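Local structure of polymerase X (Deinococcus radiodurans, 2W9M) at residues E122-A127 with G131-L136; L97-V102 with S112-G117. The protein probably extends DNA from deoxyribonucleoside triphosphates as a family X DNA polymerase, and also carries a bound cluster of zinc ions. All blocks are in the same frame, centred on the assembly; numbering follows the deposited sequence.

Interaction 1. Residues E122-A127 with G131-L136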
loop_
_atom_site.group_PDB
_atom_site.type_symbol
_atom_site.label_atom_id
_atom_site.label_comp_id
_atom_site.label_asym_id
_atom_site.label_seq_id
_atom_site.Cartn_x
_atom_site.Cartn_y
_atom_site.Cartn_z
ATOM N N GLU A 122 10.621 -0.517 4.937
ATOM C CA GLU A 122 11.401 -1.151 3.885
ATOM C C GLU A 122 12.327 -0.162 3.177
ATOM O O GLU A 122 13.491 -0.465 2.917
ATOM C CB GLU A 122 10.475 -1.832 2.875
ATOM C CG GLU A 122 11.146 -2.194 1.567
ATOM C CD GLU A 122 12.384 -3.049 1.760
ATOM O OE1 GLU A 122 13.249 -3.035 0.862
ATOM O OE2 GLU A 122 12.497 -3.727 2.805
ATOM N N ARG A 123 11.799 1.016 2.862
ATOM C CA ARG A 123 12.573 2.062 2.198
ATOM C C ARG A 123 13.656 2.642 3.122
ATOM O O ARG A 123 14.711 3.079 2.657
ATOM C CB ARG A 123 11.635 3.165 1.693
ATOM C CG ARG A 123 12.331 4.376 1.102
ATOM C CD ARG A 123 12.854 4.102 -0.296
ATOM N NE ARG A 123 13.489 5.287 -0.867
ATOM C CZ ARG A 123 14.786 5.570 -0.769
ATOM N NH1 ARG A 123 15.604 4.746 -0.126
ATOM N NH2 ARG A 123 15.264 6.677 -1.319
ATOM N N LEU A 124 13.386 2.642 4.426
ATOM C CA LEU A 124 14.372 3.050 5.419
ATOM C C LEU A 124 15.496 2.026 5.446
ATOM O O LEU A 124 16.673 2.381 5.523
ATOM C CB LEU A 124 13.735 3.135 6.807
ATOM C CG LEU A 124 14.207 4.207 7.796
ATOM C CD1 LEU A 124 13.767 3.844 9.209
ATOM C CD2 LEU A 124 15.707 4.420 7.749
ATOM N N ARG A 125 15.128 0.750 5.382
ATOM C CA ARG A 125 16.110 -0.328 5.424
ATOM C C ARG A 125 17.042 -0.277 4.219
ATOM O O ARG A 125 18.235 -0.552 4.333
ATOM C CB ARG A 125 15.428 -1.687 5.489
ATOM C CG ARG A 125 16.398 -2.835 5.350
ATOM C CD ARG A 125 15.712 -4.087 4.862
ATOM N NE ARG A 125 16.524 -4.733 3.841
ATOM C CZ ARG A 125 16.292 -4.628 2.538
ATOM N NH1 ARG A 125 15.260 -3.920 2.107
ATOM N NH2 ARG A 125 17.080 -5.238 1.668
ATOM N N GLU A 126 16.493 0.080 3.067
ATOM C CA GLU A 126 17.302 0.229 1.865
ATOM C C GLU A 126 18.220 1.443 1.972
ATOM O O GLU A 126 19.377 1.398 1.546
ATOM C CB GLU A 126 16.409 0.352 0.631
ATOM C CG GLU A 126 15.620 -0.909 0.328
ATOM C CD GLU A 126 14.469 -0.664 -0.629
ATOM O OE1 GLU A 126 14.048 0.505 -0.773
ATOM O OE2 GLU A 126 13.983 -1.642 -1.237
ATOM N N ALA A 127 17.703 2.527 2.544
ATOM C CA ALA A 127 18.491 3.744 2.708
ATOM C C ALA A 127 19.697 3.483 3.597
ATOM O O ALA A 127 20.779 4.011 3.355
ATOM C CB ALA A 127 17.642 4.859 3.283
ATOM N N GLY A 131 23.876 3.622 2.109
ATOM C CA GLY A 131 24.624 4.776 2.567
ATOM C C GLY A 131 23.823 6.061 2.443
ATOM O O GLY A 131 24.237 7.115 2.924
ATOM N N GLU A 132 22.668 5.973 1.792
ATOM C CA GLU A 132 21.810 7.139 1.601
ATOM C C GLU A 132 21.386 7.751 2.936
ATOM O O GLU A 132 21.343 8.974 3.090
ATOM C CB GLU A 132 20.580 6.755 0.779
ATOM C CG GLU A 132 19.578 7.876 0.588
ATOM C CD GLU A 132 18.361 7.443 -0.219
ATOM O OE1 GLU A 132 17.438 8.270 -0.394
ATOM O OE2 GLU A 132 18.327 6.278 -0.679
ATOM N N LEU A 133 21.082 6.887 3.901
ATOM C CA LEU A 133 20.640 7.318 5.220
ATOM C C LEU A 133 21.740 8.103 5.914
ATOM O O LEU A 133 21.512 9.213 6.398
ATOM C CB LEU A 133 20.261 6.108 6.073
ATOM C CG LEU A 133 19.116 6.275 7.070
ATOM C CD1 LEU A 133 19.188 5.181 8.118
ATOM C CD2 LEU A 133 19.149 7.639 7.726
ATOM N N ALA A 134 22.935 7.521 5.961
ATOM C CA ALA A 134 24.074 8.159 6.613
ATOM C C ALA A 134 24.377 9.520 5.990
ATOM O O ALA A 134 24.843 10.432 6.670
ATOM C CB ALA A 134 25.299 7.258 6.545
ATOM N N GLY A 135 24.090 9.651 4.696
ATOM C CA GLY A 135 24.391 10.864 3.957
ATOM C C GLY A 135 23.509 12.048 4.302
ATOM O O GLY A 135 23.785 13.175 3.889
ATOM N N LEU A 136 22.444 11.797 5.055
ATOM C CA LEU A 136 21.548 12.866 5.486
ATOM C C LEU A 136 22.127 13.678 6.644
ATOM O O LEU A 136 22.891 13.158 7.460
ATOM C CB LEU A 136 20.192 12.297 5.910
ATOM C CG LEU A 136 19.273 11.755 4.821
ATOM C CD1 LEU A 136 17.972 11.291 5.440
ATOM C CD2 LEU A 136 19.020 12.814 3.763
HETATM O O HOH W 1 23.419 4.902 5.336
#

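Interaction 2. Residues L97-V102 with S112-G117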
loop_
_atom_site.group_PDB
_atom_site.type_symbol
_atom_site.label_atom_id
_atom_site.label_comp_id
_atom_site.label_asym_id
_atom_site.label_seq_id
_atom_site.Cartn_x
_atom_site.Cartn_y
_atom_site.Cartn_z
ATOM N N LEU A 97 3.232 5.923 10.305
ATOM C CA LEU A 97 2.865 5.228 11.538
ATOM C C LEU A 97 3.928 4.200 11.906
ATOM O O LEU A 97 4.165 3.934 13.085
ATOM C CB LEU A 97 1.507 4.538 11.387
ATOM C CG LEU A 97 0.314 5.462 11.140
ATOM C CD1 LEU A 97 -0.976 4.654 11.038
ATOM C CD2 LEU A 97 0.227 6.509 12.240
ATOM N N ASP A 98 4.565 3.629 10.886
ATOM C CA ASP A 98 5.640 2.664 11.079
ATOM C C ASP A 98 6.911 3.316 11.610
ATOM O O ASP A 98 7.488 2.852 12.593
ATOM C CB ASP A 98 5.943 1.940 9.771
ATOM C CG ASP A 98 4.970 0.807 9.493
ATOM O OD1 ASP A 98 4.269 0.369 10.435
ATOM O OD2 ASP A 98 4.914 0.348 8.330
ATOM N N LEU A 99 7.343 4.388 10.950
ATOM C CA LEU A 99 8.540 5.119 11.360
ATOM C C LEU A 99 8.420 5.612 12.799
ATOM O O LEU A 99 9.415 5.688 13.518
ATOM C CB LEU A 99 8.805 6.300 10.423
ATOM C CG LEU A 99 9.092 5.979 8.956
ATOM C CD1 LEU A 99 9.547 7.236 8.221
ATOM C CD2 LEU A 99 10.139 4.880 8.848
ATOM N N LEU A 100 7.198 5.945 13.210
ATOM C CA LEU A 100 6.939 6.410 14.571
ATOM C C LEU A 100 7.135 5.292 15.594
ATOM O O LEU A 100 7.076 5.526 16.801
ATOM C CB LEU A 100 5.524 6.983 14.688
ATOM C CG LEU A 100 5.257 8.304 13.969
ATOM C CD1 LEU A 100 3.771 8.592 13.937
ATOM C CD2 LEU A 100 6.001 9.427 14.642
ATOM N N GLY A 101 7.368 4.079 15.106
ATOM C CA GLY A 101 7.599 2.939 15.975
ATOM C C GLY A 101 9.052 2.497 15.998
ATOM O O GLY A 101 9.413 1.560 16.713
ATOM N N VAL A 102 9.887 3.170 15.210
ATOM C CA VAL A 102 11.317 2.884 15.180
ATOM C C VAL A 102 12.029 3.552 16.354
ATOM O O VAL A 102 12.205 4.774 16.374
ATOM C CB VAL A 102 11.963 3.374 13.870
ATOM C CG1 VAL A 102 13.453 3.069 13.862
ATOM C CG2 VAL A 102 11.279 2.742 12.675
ATOM N N SER A 112 12.719 14.751 8.562
ATOM C CA SER A 112 13.759 14.884 7.548
ATOM C C SER A 112 13.845 13.633 6.672
ATOM O O SER A 112 14.227 13.710 5.501
ATOM C CB SER A 112 15.116 15.217 8.178
ATOM O OG SER A 112 15.785 14.045 8.606
ATOM N N LEU A 113 13.487 12.484 7.239
ATOM C CA LEU A 113 13.396 11.260 6.449
ATOM C C LEU A 113 12.280 11.416 5.419
ATOM O O LEU A 113 12.455 11.101 4.239
ATOM C CB LEU A 113 13.130 10.039 7.340
ATOM C CG LEU A 113 14.236 9.582 8.296
ATOM C CD1 LEU A 113 13.786 8.360 9.079
ATOM C CD2 LEU A 113 15.515 9.283 7.545
ATOM N N TRP A 114 11.136 11.920 5.874
ATOM C CA TRP A 114 9.990 12.138 5.000
ATOM C C TRP A 114 10.354 13.084 3.855
ATOM O O TRP A 114 10.076 12.788 2.692
ATOM C CB TRP A 114 8.802 12.692 5.796
ATOM C CG TRP A 114 7.470 12.358 5.212
ATOM C CD1 TRP A 114 6.650 13.190 4.508
ATOM C CD2 TRP A 114 6.797 11.088 5.279
ATOM N NE1 TRP A 114 5.507 12.518 4.132
ATOM C CE2 TRP A 114 5.574 11.234 4.591
ATOM C CE3 TRP A 114 7.114 9.854 5.851
ATOM C CZ2 TRP A 114 4.664 10.178 4.464
ATOM C CZ3 TRP A 114 6.211 8.810 5.721
ATOM C CH2 TRP A 114 5.001 8.979 5.033
ATOM N N LEU A 115 10.986 14.211 4.180
ATOM C CA LEU A 115 11.356 15.183 3.155
ATOM C C LEU A 115 12.437 14.632 2.231
ATOM O O LEU A 115 12.623 15.124 1.118
ATOM C CB LEU A 115 11.819 16.497 3.785
ATOM C CG LEU A 115 10.800 17.263 4.635
ATOM C CD1 LEU A 115 11.455 18.491 5.237
ATOM C CD2 LEU A 115 9.568 17.648 3.827
ATOM N N ALA A 116 13.142 13.605 2.693
ATOM C CA ALA A 116 14.186 12.969 1.893
ATOM C C ALA A 116 13.642 11.825 1.033
ATOM O O ALA A 116 14.393 11.187 0.294
ATOM C CB ALA A 116 15.304 12.468 2.789
ATOM N N GLY A 117 12.343 11.561 1.143
ATOM C CA GLY A 117 11.698 10.542 0.335
ATOM C C GLY A 117 11.693 9.151 0.947
ATOM O O GLY A 117 11.438 8.161 0.252
#

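Interaction 1. Residues E122-A127 with G131-L136
Arg123, in the first turn of helix 121-130, reaches over to Glu132 in the loop that follows the helix, within a helix-hairpin-helix domain. The charged contact is end-on and uses two nitrogens: Arg123 NH1 reaches Glu132 OE2 at 3.2 Å, while Arg123 NH2 reaches Glu132 OE1 at 2.8 Å. The pairing is not coplanar, since the guanidinium and carboxylate planes are turned 51° apart. OE2 lies in the guanidinium plane but is itself met from above the carboxylate, whereas OE1 offers its syn lone pair. Arg123 has CG anti to the backbone N (chi1 174°) and bends at chi2, which brings its end across the fully extended Glu132 at about a right angle. A leucine in place of Arg123 would probably leave the Glu132 carboxylate without its cationic partner and free to swing.

The apolar contacts involve Leu133: its CD1 touches Leu124 CD2 at 3.6 Å, and its CB packs on Ala127 CB at 4.0 Å. Ile118 also lies against Leu124 and Ala127, and Phe139 against Leu133.

The backbone fixes the turn. Gly131, at positive phi, leaves the helix, and Leu133 N then donates to Ala127 O at 2.9 Å with an N-H...O angle of 164°. A water accepts from Ala134 N at 2.7 Å and donates weakly to Ala127 O, 3.4 Å away.

Interaction 2. Residues L97-V102 with S112-G117
Gly101 N donates to Asp98 O at 2.8 Å, the shortest backbone bond here, spanning Leu99, the residue that meets Leu113 and Trp114. A second bond, from Val102 N to Leu99 O at 3.1 Å, closes a type I beta turn from Leu99 to Val102. Between the two segments themselves there is no hydrogen bond: the contact is apolar and small, with 104 Å² buried over both sides.

One methyl does the work. Leu99 has CG anti to its own carbonyl carbon (chi1 -62°) and is extended beyond it, which carries CD1 toward the helix opposite. There CD1 meets Leu113 CD1 at 4.5 Å, methyl to methyl at the ends of two similarly extended side chains. The same CD1 lies 4.3 Å from Trp114 CE3, near the indole plane, so it approaches the edge of the six-membered ring and not a face.

Helices 94-99 and 107-115, joined by a short hairpin, make up a helix-hairpin-helix unit of the class that probably binds DNA, and Leu99, Leu113 and Trp114 are buried where the two helices face each other. Leu121 and Leu124 of helix 121-130 also pack on Leu99.

The other end of Trp114 faces the zinc-binding part of the chain: NE1 hydrogen-bonds to Asp339 O, and the ring touches His518, both of them zinc ligands through their side chains. Asp98 adds a salt bridge to Arg464. Helix 107-115 ends in a Schellman motif at Gly117, whose N bonds to Trp114 O at 3.0 Å. At its positive phi (90°), a side chain on Gly117 would collide with the carbonyl oxygen of Ala116.

Overall arrangement
Interaction 2 comes first along the chain and interaction 1 follows it, their centres 11 Å apart within one helix-hairpin-helix domain. They share an apolar boundary: Leu124 CD1 lies 3.8 Å from Leu99 CD2, and Leu136 CD1 lies 3.8 Å from Leu113 CD2, and these two leucine pairs join different segments. Arg123 NE also comes within 3.7 Å of Gly117 O, as packing. The two contacts differ in their relation to the zinc sites. The side chain of Trp114 is about 4 Å from that of the zinc ligand His518, that of Arg123 about 11 Å. Trp114 is also about 7 Å from a bound zinc ion, measured from its side chain.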